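Local coordinates for glycoside hydrolase family 61 (PDB 5O2X), which is a copper-dependent lytic polysaccharide monooxygenase of family AA9 that probably cleaves cellulose by oxidation, at residues P19-F22 / P23-N27; N51-I55 / C56-A60; P125-W128 / A129-L133; V132-S135 / N136-W140; D146-P150 / G151-L155. One frame throughout, in Å; residues are numbered along the deposited sequence. Where two conformers were deposited one is given.

How the interactions relate
All five contacts are local, each closing a turn or capping a helix at the margin of the β-sandwich, and each lies partly buried rather than fully in the core. Interactions 3 and 4 hold opposite ends of helix 129-135 and share Val-132 and Leu-133: a carboxylate takes the first turn, while carbonyls, packing and an attached glycan mark the last. Interaction 2 repeats the carboxylate theme, from the start of helix 53-56 to the turn after it, again beside a glycan. Interaction 5 uses a phenol instead, fastening a loop to strand 151-161, and comes within about 4 Å of interaction 2 at the nearest atoms without touching it. Interaction 1, farthest from the chain's centre, relies mainly on backbone bonds.

Interaction 1. Residues P19-F22 / P23-N27; sequences PTTF and PYESN
A short 3-10 helix in the long loop between strand 12-15 and helix 53-56 brings Tyr-24 and Glu-25 back onto Thr-21 and Phe-22. Two successive backbone bonds close it: Tyr-24 N donates to Thr-21 O (3.0 Å) and Glu-25 N to Phe-22 O (3.0 Å). A water that donates to Phe-22 O and to Glu-25 O gives the former a second bond. The side chains follow the coil. With CG set beside its own backbone N (chi1 -61°) and the chain extended beyond, Glu-25 runs alongside Phe-22, its carboxylate plane 54° from the ring, and OE2 rests 3.4 Å from Thr-21 CG2 and 3.5 Å from Phe-22 CD1. The Tyr-24 ring turns an edge to the preceding carbonyls, CE2 approaching Thr-20 O at 3.3 Å. Pro-23 CG lies 3.3 Å from Pro-19 O, a buried oxygen with no polar partner in the model. The hydroxyls of Thr-20 and Thr-21 both bond to Asp-18, and the Phe-22 ring meets that of Tyr-17 almost at right angles. Consecutive bonds from residue i+3 to residue i are the signature of a 3-10 helix, here a short one.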
# COMPACT_ATOMS: atom_id res chain seq x y z
N PRO A 19 13.96 -4.80 0.76
CA PRO A 19 14.27 -6.01 -0.01
C PRO A 19 15.58 -5.90 -0.80
O PRO A 19 16.01 -6.91 -1.38
CB PRO A 19 13.05 -6.13 -0.95
CG PRO A 19 12.70 -4.69 -1.20
CD PRO A 19 12.87 -4.02 0.12
N THR A 20 16.16 -4.71 -0.86
CA THR A 20 17.45 -4.50 -1.52
C THR A 20 18.61 -4.58 -0.58
O THR A 20 19.77 -4.42 -1.01
CB THR A 20 17.46 -3.19 -2.32
OG1 THR A 20 17.46 -2.05 -1.44
CG2 THR A 20 16.31 -3.11 -3.31
N THR A 21 18.34 -4.83 0.71
CA THR A 21 19.39 -4.84 1.73
C THR A 21 19.24 -6.03 2.64
O THR A 21 20.18 -6.81 2.86
CB THR A 21 19.35 -3.52 2.51
OG1 THR A 21 19.52 -2.44 1.59
CG2 THR A 21 20.44 -3.46 3.57
N PHE A 22 18.06 -6.18 3.26
CA PHE A 22 17.87 -7.21 4.28
C PHE A 22 18.12 -8.62 3.80
O PHE A 22 18.70 -9.40 4.59
CB PHE A 22 16.46 -7.12 4.88
CG PHE A 22 16.18 -5.95 5.77
CD1 PHE A 22 16.91 -4.77 5.79
CD2 PHE A 22 15.05 -6.01 6.59
CE1 PHE A 22 16.51 -3.69 6.57
CE2 PHE A 22 14.68 -4.98 7.38
CZ PHE A 22 15.36 -3.79 7.34
N PRO A 23 17.80 -9.01 2.55
CA PRO A 23 18.05 -10.39 2.15
C PRO A 23 19.53 -10.72 2.16
O PRO A 23 19.91 -11.90 2.21
CB PRO A 23 17.47 -10.46 0.74
CG PRO A 23 16.40 -9.41 0.73
CD PRO A 23 16.97 -8.31 1.56
N TYR A 24 20.39 -9.70 2.07
CA TYR A 24 21.83 -9.91 2.03
C TYR A 24 22.46 -10.00 3.41
O TYR A 24 23.65 -10.32 3.54
CB TYR A 24 22.50 -8.80 1.23
CG TYR A 24 21.94 -8.68 -0.16
CD1 TYR A 24 22.21 -9.64 -1.11
CD2 TYR A 24 21.16 -7.58 -0.55
CE1 TYR A 24 21.73 -9.53 -2.41
CE2 TYR A 24 20.66 -7.45 -1.83
CZ TYR A 24 20.93 -8.42 -2.77
OH TYR A 24 20.52 -8.28 -4.07
N GLU A 25 21.70 -9.65 4.46
CA GLU A 25 22.20 -9.64 5.83
C GLU A 25 22.06 -10.99 6.47
O GLU A 25 21.14 -11.73 6.16
CB GLU A 25 21.38 -8.66 6.69
CG GLU A 25 21.43 -7.22 6.22
CD GLU A 25 20.62 -6.25 7.06
OE1 GLU A 25 20.31 -6.53 8.19
OE2 GLU A 25 20.31 -5.17 6.54
N SER A 26 22.98 -11.31 7.39
CA SER A 26 22.89 -12.51 8.20
C SER A 26 21.68 -12.52 9.13
O SER A 26 21.04 -13.56 9.33
CB SER A 26 24.15 -12.72 9.06
OG SER A 26 25.35 -12.56 8.31
N ASN A 27 21.42 -11.37 9.72
CA ASN A 27 20.44 -11.26 10.77
C ASN A 27 19.66 -9.96 10.61
O ASN A 27 19.86 -9.01 11.36
CB ASN A 27 21.13 -11.29 12.10
CG ASN A 27 20.14 -11.40 13.24
OD1 ASN A 27 19.04 -11.95 13.07
ND2 ASN A 27 20.49 -10.87 14.39
O HOH W 1 18.18 -12.12 5.22

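Interaction 2. Residues N51-I55 / C56-A60; sequences NPDII and CHKNA. With NAG (2-acetamido-2-deoxy-beta-D-glucopyranose), chain B.
Asp-53, at the start of the short helix 53-56, fastens the type II β-turn His-57 to Ala-60 that follows it. Across the two segments, Asn-59 N points almost straight at Asp-53 OD1 (3.0 Å, 175° at the hydrogen) but meets it from above the carboxylate plane. A capping bond of 2.8 Å from Asp-53 N to Asn-51 OD1, in the conformer of Asn-51 described here, closes an Asx turn ahead of the helix. Waters add a second layer. One gives hydrogens to Asp-53 OD2 and Asn-59 OD1; another links Pro-52 O, Cys-56 N and His-57 O. An alanine in place of Asp-53 would probably leave Asn-59 N without its acceptor and free the glycan-bearing turn to shift. Apolar contact is slight, Ile-55 CG2 against Cys-56 SG at 3.9 Å; Lys-58 CG, in the conformer described, merely passes by Asp-53 OD2. Two covalent bonds tie the segment 56-60: Cys-56 to Cys-177 as a disulfide, and Asn-59 ND2 to C1 of an N-acetylglucosamine. His-57 NE2 bonds to Gly-42 O, while Lys-58 N donates to His-57 ND1 at 2.8 Å, nearly in the ring plane.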
# COMPACT_ATOMS: atom_id res chain seq x y z
N ASN A 51 -2.93 -15.28 -7.31
CA ASN A 51 -1.84 -15.98 -6.63
C ASN A 51 -1.55 -15.25 -5.34
O ASN A 51 -1.71 -14.03 -5.28
CB ASN A 51 -0.58 -15.89 -7.54
CG ASN A 51 0.63 -16.60 -6.95
OD1 ASN A 51 1.47 -16.06 -6.13
ND2 ASN A 51 0.74 -17.86 -7.31
N PRO A 52 -1.03 -15.93 -4.30
CA PRO A 52 -0.72 -15.27 -3.05
C PRO A 52 0.23 -14.09 -3.16
O PRO A 52 0.23 -13.23 -2.27
CB PRO A 52 -0.11 -16.42 -2.21
CG PRO A 52 0.27 -17.50 -3.18
CD PRO A 52 -0.74 -17.39 -4.25
N ASP A 53 1.05 -14.04 -4.19
CA ASP A 53 1.99 -12.91 -4.34
C ASP A 53 1.31 -11.55 -4.36
O ASP A 53 1.92 -10.56 -3.99
CB ASP A 53 2.82 -13.08 -5.63
CG ASP A 53 3.91 -14.13 -5.52
OD1 ASP A 53 4.18 -14.65 -4.42
OD2 ASP A 53 4.51 -14.39 -6.60
N ILE A 54 0.06 -11.46 -4.86
CA ILE A 54 -0.58 -10.13 -4.92
C ILE A 54 -0.89 -9.59 -3.53
O ILE A 54 -1.08 -8.37 -3.38
CB ILE A 54 -1.86 -10.19 -5.77
CG1 ILE A 54 -2.37 -8.80 -6.16
CG2 ILE A 54 -2.98 -10.98 -5.08
CD1 ILE A 54 -1.37 -7.90 -6.87
N ILE A 55 -0.95 -10.45 -2.51
CA ILE A 55 -1.43 -9.99 -1.21
C ILE A 55 -0.47 -8.98 -0.60
O ILE A 55 -0.83 -7.84 -0.29
CB ILE A 55 -1.67 -11.19 -0.28
CG1 ILE A 55 -2.71 -12.17 -0.89
CG2 ILE A 55 -2.13 -10.70 1.08
CD1 ILE A 55 -2.70 -13.53 -0.21
N CYS A 56 0.79 -9.38 -0.44
CA CYS A 56 1.85 -8.58 0.19
C CYS A 56 3.16 -8.64 -0.60
O CYS A 56 4.24 -8.40 -0.05
CB CYS A 56 2.06 -8.97 1.64
SG CYS A 56 0.67 -8.51 2.72
N HIS A 57 3.07 -8.91 -1.90
CA HIS A 57 4.24 -8.98 -2.80
C HIS A 57 4.85 -10.40 -2.73
O HIS A 57 4.41 -11.28 -1.99
CB HIS A 57 5.23 -7.84 -2.63
CG HIS A 57 5.81 -7.33 -3.92
ND1 HIS A 57 6.41 -8.18 -4.84
CD2 HIS A 57 5.92 -6.07 -4.40
CE1 HIS A 57 6.84 -7.44 -5.84
NE2 HIS A 57 6.55 -6.15 -5.60
N LYS A 58 5.88 -10.61 -3.57
CA LYS A 58 6.36 -11.96 -3.84
C LYS A 58 6.83 -12.69 -2.60
O LYS A 58 7.66 -12.22 -1.82
CB LYS A 58 7.47 -11.92 -4.88
CG LYS A 58 6.97 -11.52 -6.24
CD LYS A 58 8.13 -11.49 -7.26
CE LYS A 58 7.67 -11.06 -8.62
NZ LYS A 58 8.82 -11.08 -9.57
N ASN A 59 6.29 -13.90 -2.43
CA ASN A 59 6.72 -14.82 -1.37
C ASN A 59 6.61 -14.18 -0.01
O ASN A 59 7.30 -14.59 0.91
CB ASN A 59 8.14 -15.34 -1.63
CG ASN A 59 8.23 -16.16 -2.85
OD1 ASN A 59 7.24 -16.53 -3.45
ND2 ASN A 59 9.47 -16.50 -3.21
N ALA A 60 5.68 -13.23 0.20
CA ALA A 60 5.79 -12.44 1.42
C ALA A 60 5.48 -13.27 2.66
O ALA A 60 4.57 -14.10 2.66
CB ALA A 60 4.85 -11.24 1.37
C1 NAG B . 9.69 -17.39 -4.30
C2 NAG B . 11.07 -17.18 -4.93
C3 NAG B . 11.27 -18.27 -5.98
C4 NAG B . 11.05 -19.65 -5.42
C5 NAG B . 9.72 -19.74 -4.71
C6 NAG B . 9.46 -21.07 -3.98
C7 NAG B . 12.08 -15.02 -5.48
C8 NAG B . 11.99 -13.78 -6.33
N2 NAG B . 11.11 -15.88 -5.59
O3 NAG B . 12.61 -18.17 -6.51
O4 NAG B . 11.13 -20.64 -6.46
O5 NAG B . 9.64 -18.71 -3.74
O6 NAG B . 10.58 -21.45 -3.21
O7 NAG B . 13.02 -15.20 -4.72
O HOH W 2 2.10 -11.95 -0.80
O HOH W 3 6.87 -15.46 -6.04

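Interaction 3. Residues P125-W128 / A129-L133; sequences PGTW and ASDVL. With MAN (alpha-D-mannopyranose), chain L; SO4 (sulfate ion), chain U.
Asp-131 reaches back from the first turn of helix 129-135 to Trp-128, the N-cap residue. Its CB sits 3.4 Å from Trp-128 O and 4.0 Å from Thr-127 CG2. From there CG, beside the residue's own backbone N (chi1 -63°), lies 3.8 Å from Trp-128 N and aims the carboxylate at the strand just before the helix. At the tip OD2 accepts from Trp-128 N (2.8 Å, 160° at the hydrogen) on its anti lone pair, and lies 3.4 Å from Thr-127 CA. A water donates to this same oxygen and to Gly-126 O. This is one half of a capping box; the reciprocal bond would need a polar side chain at the N-cap, where this protein has tryptophan. The indole leads off into the core instead, its NE1 bonded to Pro-125 O at 2.8 Å with the donor above the carbonyl plane, and its ring meeting Tyr-217 edge to face. Thr-127 OG1 and Ser-121 hold a sulfate, probably from the crystallisation liquor. Trp-128 O receives weak bonds from Asp-131 N and Val-132 N as the helix starts. A carboxylate gripped at the N-terminus of a helix probably gains from the dipole there and is likely to remain ionised.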
# COMPACT_ATOMS: atom_id res chain seq x y z
N PRO A 125 0.04 11.29 -20.99
CA PRO A 125 -0.47 10.28 -20.09
C PRO A 125 -1.50 10.77 -19.08
O PRO A 125 -2.16 9.94 -18.46
CB PRO A 125 0.80 9.84 -19.35
CG PRO A 125 1.61 11.10 -19.24
CD PRO A 125 1.35 11.79 -20.57
N GLY A 126 -1.65 12.10 -18.92
CA GLY A 126 -2.40 12.68 -17.82
C GLY A 126 -1.57 12.79 -16.57
O GLY A 126 -0.43 12.36 -16.52
N THR A 127 -2.16 13.40 -15.56
CA THR A 127 -1.58 13.52 -14.23
C THR A 127 -2.27 12.53 -13.31
O THR A 127 -3.50 12.46 -13.30
CB THR A 127 -1.77 14.95 -13.66
OG1 THR A 127 -1.16 15.89 -14.53
CG2 THR A 127 -1.20 15.10 -12.31
N TRP A 128 -1.47 11.79 -12.55
CA TRP A 128 -1.92 10.66 -11.75
C TRP A 128 -1.54 10.88 -10.29
O TRP A 128 -0.67 11.68 -9.95
CB TRP A 128 -1.27 9.35 -12.27
CG TRP A 128 -1.71 8.98 -13.63
CD1 TRP A 128 -1.27 9.50 -14.80
CD2 TRP A 128 -2.77 8.07 -13.96
NE1 TRP A 128 -1.94 8.93 -15.85
CE2 TRP A 128 -2.88 8.05 -15.35
CE3 TRP A 128 -3.61 7.24 -13.22
CZ2 TRP A 128 -3.82 7.30 -16.00
CZ3 TRP A 128 -4.53 6.48 -13.87
CH2 TRP A 128 -4.63 6.50 -15.25
N ALA A 129 -2.10 10.03 -9.42
CA ALA A 129 -1.63 9.97 -8.05
C ALA A 129 -0.12 9.88 -7.95
O ALA A 129 0.50 10.51 -7.10
CB ALA A 129 -2.27 8.79 -7.33
N SER A 130 0.48 9.05 -8.82
CA SER A 130 1.93 8.89 -8.80
C SER A 130 2.67 10.23 -8.96
O SER A 130 3.74 10.40 -8.39
CB SER A 130 2.34 7.94 -9.95
OG SER A 130 1.85 8.41 -11.17
N ASP A 131 2.14 11.15 -9.76
CA ASP A 131 2.76 12.46 -9.94
C ASP A 131 2.73 13.27 -8.66
O ASP A 131 3.66 14.05 -8.39
CB ASP A 131 2.10 13.22 -11.07
CG ASP A 131 2.29 12.50 -12.40
OD1 ASP A 131 3.48 12.35 -12.79
OD2 ASP A 131 1.30 12.09 -13.01
N VAL A 132 1.68 13.11 -7.85
CA VAL A 132 1.60 13.77 -6.55
C VAL A 132 2.68 13.18 -5.62
O VAL A 132 3.41 13.91 -4.95
CB VAL A 132 0.21 13.62 -5.95
CG1 VAL A 132 0.12 14.29 -4.60
CG2 VAL A 132 -0.83 14.22 -6.89
N LEU A 133 2.79 11.85 -5.61
CA LEU A 133 3.82 11.19 -4.84
C LEU A 133 5.20 11.71 -5.25
O LEU A 133 6.05 12.03 -4.39
CB LEU A 133 3.71 9.67 -5.03
CG LEU A 133 4.80 8.82 -4.40
CD1 LEU A 133 4.22 7.51 -3.89
CD2 LEU A 133 5.91 8.53 -5.39
C1 MAN L . -6.24 13.68 -1.67
C2 MAN L . -7.14 14.88 -1.94
C3 MAN L . -7.41 15.05 -3.43
C4 MAN L . -6.11 15.14 -4.20
C5 MAN L . -5.25 13.91 -3.86
C6 MAN L . -3.87 14.00 -4.47
O2 MAN L . -6.53 16.05 -1.39
O3 MAN L . -8.22 16.21 -3.67
O4 MAN L . -6.30 15.13 -5.60
O5 MAN L . -5.06 13.79 -2.45
O6 MAN L . -3.16 15.18 -4.05
S SO4 U . -2.38 17.46 -17.39
O1 SO4 U . -1.84 18.74 -16.86
O2 SO4 U . -2.40 17.53 -18.86
O3 SO4 U . -3.68 17.12 -16.78
O4 SO4 U . -1.52 16.33 -17.01
O HOH W 4 1.90 11.23 -15.58

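Interaction 4. Residues V132-S135 / N136-W140. With NAG (2-acetamido-2-deoxy-beta-D-glucopyranose), chain C; MAN (alpha-D-mannopyranose), chain M; MAN (alpha-D-mannopyranose), chain L.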
# COMPACT_ATOMS: atom_id res chain seq x y z
N VAL A 132 1.68 13.11 -7.85
CA VAL A 132 1.60 13.77 -6.55
C VAL A 132 2.68 13.18 -5.62
O VAL A 132 3.41 13.91 -4.95
CB VAL A 132 0.21 13.62 -5.95
CG1 VAL A 132 0.12 14.29 -4.60
CG2 VAL A 132 -0.83 14.22 -6.89
N LEU A 133 2.79 11.85 -5.61
CA LEU A 133 3.82 11.19 -4.84
C LEU A 133 5.20 11.71 -5.25
O LEU A 133 6.05 12.03 -4.39
CB LEU A 133 3.71 9.67 -5.03
CG LEU A 133 4.80 8.82 -4.40
CD1 LEU A 133 4.22 7.51 -3.89
CD2 LEU A 133 5.91 8.53 -5.39
N ILE A 134 5.46 11.81 -6.55
CA ILE A 134 6.78 12.28 -7.03
C ILE A 134 7.02 13.71 -6.54
O ILE A 134 8.11 14.05 -6.07
CB ILE A 134 6.84 12.20 -8.55
CG1 ILE A 134 6.86 10.72 -8.98
CG2 ILE A 134 8.04 12.94 -9.11
CD1 ILE A 134 6.48 10.49 -10.44
N SER A 135 6.00 14.57 -6.65
CA SER A 135 6.16 15.96 -6.24
C SER A 135 6.49 16.10 -4.76
O SER A 135 7.25 16.98 -4.39
CB SER A 135 4.85 16.69 -6.56
OG SER A 135 4.97 18.04 -6.13
N ASN A 136 5.93 15.24 -3.93
CA ASN A 136 6.13 15.29 -2.49
C ASN A 136 7.28 14.41 -2.03
O ASN A 136 7.21 13.69 -1.04
CB ASN A 136 4.81 14.92 -1.78
CG ASN A 136 3.74 15.97 -2.00
OD1 ASN A 136 2.56 15.61 -2.32
ND2 ASN A 136 4.06 17.17 -1.84
N ASN A 137 8.40 14.51 -2.78
CA ASN A 137 9.61 13.76 -2.47
C ASN A 137 9.34 12.27 -2.25
O ASN A 137 9.91 11.65 -1.35
CB ASN A 137 10.43 14.33 -1.31
CG ASN A 137 11.84 13.75 -1.30
OD1 ASN A 137 12.45 13.62 -2.36
ND2 ASN A 137 12.35 13.43 -0.12
N ASN A 138 8.52 11.69 -3.14
CA ASN A 138 8.32 10.26 -3.15
C ASN A 138 7.56 9.73 -1.94
O ASN A 138 7.80 8.63 -1.45
CB ASN A 138 9.65 9.47 -3.34
CG ASN A 138 9.87 8.97 -4.73
OD1 ASN A 138 9.50 9.61 -5.72
ND2 ASN A 138 10.48 7.79 -4.81
N THR A 139 6.57 10.54 -1.48
CA THR A 139 5.78 10.14 -0.34
C THR A 139 4.31 10.11 -0.69
O THR A 139 3.83 10.77 -1.61
CB THR A 139 6.01 11.04 0.88
OG1 THR A 139 5.52 12.36 0.66
CG2 THR A 139 7.47 11.07 1.28
N TRP A 140 3.57 9.36 0.14
CA TRP A 140 2.10 9.31 0.13
C TRP A 140 1.65 9.31 1.55
O TRP A 140 2.27 8.64 2.40
CB TRP A 140 1.58 8.07 -0.60
CG TRP A 140 0.11 8.09 -0.83
CD1 TRP A 140 -0.87 7.42 -0.13
CD2 TRP A 140 -0.58 8.89 -1.79
NE1 TRP A 140 -2.10 7.73 -0.62
CE2 TRP A 140 -1.98 8.64 -1.63
CE3 TRP A 140 -0.17 9.79 -2.78
CZ2 TRP A 140 -2.95 9.25 -2.44
CZ3 TRP A 140 -1.12 10.37 -3.58
CH2 TRP A 140 -2.48 10.13 -3.40
C1 NAG C . 13.67 12.80 0.01
C2 NAG C . 14.51 13.40 1.09
C3 NAG C . 15.86 12.69 1.09
C4 NAG C . 15.70 11.20 1.25
C5 NAG C . 14.67 10.65 0.27
C6 NAG C . 14.27 9.25 0.60
C7 NAG C . 14.69 15.70 1.88
C8 NAG C . 14.89 17.13 1.50
N2 NAG C . 14.68 14.82 0.88
O3 NAG C . 16.73 13.19 2.11
O4 NAG C . 16.95 10.51 1.05
O5 NAG C . 13.45 11.44 0.34
O6 NAG C . 13.80 9.13 1.94
O7 NAG C . 14.52 15.35 3.06
C1 MAN M . 9.04 14.17 2.27
C2 MAN M . 9.88 13.31 3.17
C3 MAN M . 10.44 14.10 4.33
C4 MAN M . 11.14 15.36 3.87
C5 MAN M . 10.24 16.14 2.91
C6 MAN M . 10.95 17.30 2.26
O2 MAN M . 10.95 12.79 2.37
O3 MAN M . 11.36 13.30 5.09
O4 MAN M . 11.42 16.18 5.01
O5 MAN M . 9.74 15.32 1.85
O6 MAN M . 10.03 18.10 1.51
C1 MAN L . -6.24 13.68 -1.67
C2 MAN L . -7.14 14.88 -1.94
C3 MAN L . -7.41 15.05 -3.43
C4 MAN L . -6.11 15.14 -4.20
C5 MAN L . -5.25 13.91 -3.86
C6 MAN L . -3.87 14.00 -4.47
O2 MAN L . -6.53 16.05 -1.39
O3 MAN L . -8.22 16.21 -3.67
O4 MAN L . -6.30 15.13 -5.60
O5 MAN L . -5.06 13.79 -2.45
O6 MAN L . -3.16 15.18 -4.05
O HOH W 5 10.25 12.39 -6.03
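Leu-133 folds over the chain as it leaves helix 129-135, touching Asn-138, Thr-139 and Trp-140 with different atoms. Its CG stands anti to the backbone N (chi1 174°), which lays it 3.5 Å from Thr-139 O; a chi2 of 145°, off the usual staggered values, then turns CD2 to Asn-138 CA (3.7 Å) and CD1, more loosely, to Trp-140 CB. Leu-133 CA also directs its hydrogen at Thr-139 O, 3.3 Å away. Leu-133 O gathers three weak bonds, from the N-H groups of Asn-136, Asn-138 and Thr-139, while Asn-136 N makes its better bond to Val-132 O (3.0 Å). Thr-139 puts OG1 between its backbone N and carbonyl carbon (chi1 68°), from where it donates to Asn-136 O at 2.7 Å, in the carbonyl plane. The Asn-138 amide is held at both ends, OD1 by Trp-84 N and by a water that also donates to Ile-134 O, ND2 by Trp-79 O. Val-132 sends CG1 toward Trp-140 CZ3 (4.2 Å) and also toward O6 of a mannose; Trp-140 NE1 bonds to Asp-115. Asn-137 carries the N-linked N-acetylglucosamine on ND2, which also donates to a mannose. An inverse γ-turn centred on Asn-136, then two residues with positive phi, turn the helix end into strand 139-143, an outer strand of its sheet in the AA9 β-sandwich.

Interaction 5. Residues D146-P150 / G151-L155; sequences DNLAP and GNYVL
Tyr-153 and Leu-148 approach each other from opposite directions, the leucine over one face of the ring and the Ala-149 carbonyl at its edge. Leu-148 CD2 makes a CH-pi contact, 4.1 Å from the ring centroid and 22° off the normal, displaced toward the rim so that CE1 is its closest ring atom at 3.8 Å. CD1 of the same leucine stands 3.7 Å from Tyr-153 OH. The hydroxyl donates to Ala-149 O (2.6 Å), an oxygen lying in the plane of the ring. With CG beside the backbone N (chi1 -61°), the tyrosine side chain reaches back from strand 151-161 across the turn. Between Pro-150 and Asn-152, Gly-151 is nearly extended with positive phi, where a CB would strike Pro-150 O. The sequence Leu-Ala-Pro-Gly-Asn-Tyr fits the LxPGxY pattern of the tyrosine corner, a feature of Greek-key β-sandwiches. A phenylalanine here, lacking the hydroxyl, would probably leave Ala-149 O and the second partner, Gln-189 NE2, without their mate and the loop less firmly tied. The phenol thus combines two roles, its face apolar against leucine and its oxygen both donating to Ala-149 O and bonded to Gln-189, and so joins loop and strand.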
# COMPACT_ATOMS: atom_id res chain seq x y z
N ASP A 146 -10.80 7.84 11.79
CA ASP A 146 -11.03 8.23 13.17
C ASP A 146 -11.87 7.22 13.94
O ASP A 146 -11.65 7.03 15.13
CB ASP A 146 -11.76 9.59 13.22
CG ASP A 146 -10.94 10.76 12.76
OD1 ASP A 146 -9.82 10.87 13.22
OD2 ASP A 146 -11.44 11.65 12.02
N ASN A 147 -12.82 6.61 13.23
CA ASN A 147 -13.75 5.70 13.88
C ASN A 147 -13.41 4.23 13.71
O ASN A 147 -14.20 3.34 14.08
CB ASN A 147 -15.17 6.03 13.45
CG ASN A 147 -15.66 7.32 14.08
OD1 ASN A 147 -15.03 7.87 15.00
ND2 ASN A 147 -16.77 7.81 13.60
N LEU A 148 -12.20 3.90 13.21
CA LEU A 148 -11.85 2.50 13.04
C LEU A 148 -11.88 1.75 14.36
O LEU A 148 -11.32 2.22 15.36
CB LEU A 148 -10.44 2.40 12.44
CG LEU A 148 -10.00 0.99 12.06
CD1 LEU A 148 -10.82 0.37 10.99
CD2 LEU A 148 -8.55 0.97 11.65
N ALA A 149 -12.44 0.55 14.36
CA ALA A 149 -12.49 -0.23 15.58
C ALA A 149 -11.08 -0.61 16.01
O ALA A 149 -10.21 -0.93 15.16
CB ALA A 149 -13.26 -1.50 15.35
N PRO A 150 -10.82 -0.64 17.29
CA PRO A 150 -9.56 -1.15 17.76
C PRO A 150 -9.27 -2.56 17.21
O PRO A 150 -10.21 -3.34 16.97
CB PRO A 150 -9.75 -1.14 19.29
CG PRO A 150 -10.72 -0.01 19.52
CD PRO A 150 -11.64 -0.04 18.36
N GLY A 151 -7.98 -2.84 16.99
CA GLY A 151 -7.60 -4.15 16.50
C GLY A 151 -6.21 -4.10 15.89
O GLY A 151 -5.60 -3.03 15.79
N ASN A 152 -5.76 -5.26 15.46
CA ASN A 152 -4.51 -5.38 14.72
C ASN A 152 -4.86 -5.54 13.25
O ASN A 152 -5.75 -6.33 12.90
CB ASN A 152 -3.76 -6.59 15.23
CG ASN A 152 -3.43 -6.46 16.67
OD1 ASN A 152 -3.00 -5.41 17.13
ND2 ASN A 152 -3.58 -7.54 17.39
N TYR A 153 -4.17 -4.78 12.39
CA TYR A 153 -4.47 -4.76 10.98
C TYR A 153 -3.21 -4.80 10.15
O TYR A 153 -2.20 -4.18 10.50
CB TYR A 153 -5.19 -3.47 10.57
CG TYR A 153 -6.53 -3.25 11.26
CD1 TYR A 153 -6.61 -2.64 12.52
CD2 TYR A 153 -7.73 -3.59 10.65
CE1 TYR A 153 -7.84 -2.46 13.19
CE2 TYR A 153 -8.96 -3.40 11.30
CZ TYR A 153 -8.99 -2.80 12.54
OH TYR A 153 -10.23 -2.62 13.15
N VAL A 154 -3.29 -5.49 9.00
CA VAL A 154 -2.30 -5.31 7.95
C VAL A 154 -2.76 -4.11 7.11
O VAL A 154 -3.88 -4.08 6.60
CB VAL A 154 -2.15 -6.56 7.09
CG1 VAL A 154 -1.26 -6.28 5.88
CG2 VAL A 154 -1.54 -7.69 7.91
N LEU A 155 -1.83 -3.17 6.95
CA LEU A 155 -1.97 -2.00 6.08
C LEU A 155 -1.26 -2.36 4.77
O LEU A 155 -0.06 -2.61 4.78
CB LEU A 155 -1.35 -0.79 6.76
CG LEU A 155 -1.10 0.46 5.99
CD1 LEU A 155 -2.37 1.00 5.46
CD2 LEU A 155 -0.37 1.47 6.86